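Local coordinates for UDP-N-Acetylglucosamine 2-Epimerase (Thermus thermophilus, PDB 1V4V), which probably interconverts UDP-N-acetylglucosamine and UDP-N-acetylmannosamine by epimerisation at C2 of the sugar, at residues T174-D180 against Y348-G354. Numbering follows the deposited sequence.
Sequences TGQTGVD and YGDGKAG
The carboxylate of Asp-180 and the backbone N of Gln-176 bind the backbone of 348-354 at the crossover between the two domains of this GT-B fold, where the chain leaves the N-terminal sheet through strand 171-173 and later crosses back to it, leading into helix 353-364. Asp-180 suits the first turn of that helix, whose N-H groups need acceptors. Gly-354 N reaches OD2 at 2.9 Å from above the carboxylate plane, with the N-H angle at 160°, while Ala-353 N gives OD1 a weak bond. CG turned beside the backbone N (chi1 -57°) brings the group to this helix start. Cutting the side chain back to an alanine is likely to leave both N-H groups without their carboxylate partner.

On the backbone, Gln-176 N donates to Tyr-348 O at 2.9 Å. Water 1 joins Thr-174 O to Asp-350 N, and water 2 joins Gln-176 O to Gly-351 N. Asp-350 OD2 accepts from Lys-352 N, forming an Asx turn that bends the chain into the helix.

Small residues let the segments close up: a side chain on Gly-349 would run into Gln-176 N and Val-179 CG2, and one on Gly-351 (phi 82°), as on Gly-175, would jam against the preceding carbonyl O. Val-179 places CG1 on Gly-351 CA and CG2 beside Tyr-348 CB. The methyl of Ala-353 points at 174-177, CB lying 3.8 Å from Thr-177 CG2 and 3.3 Å from Thr-174 O.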
loop_
_atom_site.group_PDB
_atom_site.type_symbol
_atom_site.label_atom_id
_atom_site.label_comp_id
_atom_site.label_asym_id
_atom_site.label_seq_id
_atom_site.Cartn_x
_atom_site.Cartn_y
_atom_site.Cartn_z
ATOM N N THR A 174 10.482 6.478 -16.601
ATOM C CA THR A 174 11.447 7.568 -16.603
ATOM C C THR A 174 12.917 7.205 -16.763
ATOM O O THR A 174 13.722 8.054 -17.140
ATOM C CB THR A 174 11.343 8.361 -15.293
ATOM O OG1 THR A 174 11.727 7.509 -14.204
ATOM C CG2 THR A 174 9.913 8.844 -15.066
ATOM N N GLY A 175 13.265 5.955 -16.485
ATOM C CA GLY A 175 14.665 5.569 -16.520
ATOM C C GLY A 175 15.130 5.885 -15.107
ATOM O O GLY A 175 14.329 6.362 -14.301
ATOM N N GLN A 176 16.400 5.653 -14.784
ATOM C CA GLN A 176 16.869 5.914 -13.426
ATOM C C GLN A 176 17.413 7.314 -13.157
ATOM O O GLN A 176 18.254 7.818 -13.901
ATOM C CB GLN A 176 17.928 4.877 -13.041
ATOM C CG GLN A 176 17.431 3.444 -13.114
ATOM C CD GLN A 176 18.346 2.473 -12.390
ATOM O OE1 GLN A 176 18.399 1.286 -12.720
ATOM N NE2 GLN A 176 19.064 2.972 -11.388
ATOM N N THR A 177 16.936 7.946 -12.086
ATOM C CA THR A 177 17.422 9.276 -11.749
ATOM C C THR A 177 18.872 9.164 -11.286
ATOM O O THR A 177 19.601 10.158 -11.254
ATOM C CB THR A 177 16.581 9.943 -10.635
ATOM O OG1 THR A 177 16.668 9.173 -9.431
ATOM C CG2 THR A 177 15.125 10.062 -11.068
ATOM N N GLY A 178 19.284 7.946 -10.939
ATOM C CA GLY A 178 20.652 7.720 -10.501
ATOM C C GLY A 178 21.646 8.168 -11.560
ATOM O O GLY A 178 22.747 8.628 -11.243
ATOM N N VAL A 179 21.259 8.034 -12.825
ATOM C CA VAL A 179 22.111 8.451 -13.934
ATOM C C VAL A 179 22.314 9.963 -13.855
ATOM O O VAL A 179 23.444 10.452 -13.918
ATOM C CB VAL A 179 21.469 8.094 -15.291
ATOM C CG1 VAL A 179 22.374 8.549 -16.439
ATOM C CG2 VAL A 179 21.234 6.600 -15.367
ATOM N N ASP A 180 21.209 10.696 -13.710
ATOM C CA ASP A 180 21.253 12.155 -13.598
ATOM C C ASP A 180 22.177 12.551 -12.444
ATOM O O ASP A 180 22.957 13.497 -12.552
ATOM C CB ASP A 180 19.865 12.728 -13.277
ATOM C CG ASP A 180 18.808 12.341 -14.286
ATOM O OD1 ASP A 180 18.732 11.156 -14.663
ATOM O OD2 ASP A 180 18.034 13.233 -14.694
ATOM N N TYR A 348 20.272 2.159 -18.662
ATOM C CA TYR A 348 19.661 2.502 -17.377
ATOM C C TYR A 348 18.869 3.804 -17.402
ATOM O O TYR A 348 17.934 3.982 -16.623
ATOM C CB TYR A 348 20.736 2.604 -16.295
ATOM C CG TYR A 348 21.696 1.437 -16.277
ATOM C CD1 TYR A 348 21.274 0.163 -15.896
ATOM C CD2 TYR A 348 23.025 1.606 -16.659
ATOM C CE1 TYR A 348 22.163 -0.921 -15.899
ATOM C CE2 TYR A 348 23.915 0.535 -16.664
ATOM C CZ TYR A 348 23.478 -0.722 -16.285
ATOM O OH TYR A 348 24.361 -1.779 -16.303
ATOM N N GLY A 349 19.246 4.717 -18.288
ATOM C CA GLY A 349 18.556 5.993 -18.374
ATOM C C GLY A 349 19.354 6.971 -19.213
ATOM O O GLY A 349 20.551 6.772 -19.407
ATOM N N ASP A 350 18.702 8.022 -19.702
ATOM C CA ASP A 350 19.370 9.012 -20.543
ATOM C C ASP A 350 19.919 10.227 -19.790
ATOM O O ASP A 350 20.290 11.225 -20.405
ATOM C CB ASP A 350 18.424 9.470 -21.666
ATOM C CG ASP A 350 17.170 10.167 -21.146
ATOM O OD1 ASP A 350 16.243 10.398 -21.953
ATOM O OD2 ASP A 350 17.111 10.492 -19.941
ATOM N N GLY A 351 19.969 10.141 -18.461
ATOM C CA GLY A 351 20.492 11.241 -17.668
ATOM C C GLY A 351 19.512 12.368 -17.403
ATOM O O GLY A 351 19.854 13.359 -16.747
ATOM N N LYS A 352 18.290 12.220 -17.901
ATOM C CA LYS A 352 17.270 13.242 -17.709
ATOM C C LYS A 352 15.989 12.704 -17.058
ATOM O O LYS A 352 14.903 13.244 -17.259
ATOM C CB LYS A 352 16.958 13.897 -19.057
ATOM C CG LYS A 352 18.193 14.558 -19.664
ATOM C CD LYS A 352 17.952 15.081 -21.061
ATOM C CE LYS A 352 19.199 15.781 -21.583
ATOM N NZ LYS A 352 19.637 16.877 -20.666
ATOM N N ALA A 353 16.128 11.644 -16.268
ATOM C CA ALA A 353 14.985 11.050 -15.583
ATOM C C ALA A 353 14.380 12.052 -14.603
ATOM O O ALA A 353 13.160 12.102 -14.421
ATOM C CB ALA A 353 15.419 9.788 -14.843
ATOM N N GLY A 354 15.243 12.847 -13.977
ATOM C CA GLY A 354 14.794 13.838 -13.019
ATOM C C GLY A 354 13.874 14.853 -13.660
ATOM O O GLY A 354 12.874 15.262 -13.069
HETATM O O HOH W 1 16.090 8.623 -18.199
HETATM O O HOH W 2 18.432 8.759 -16.493
#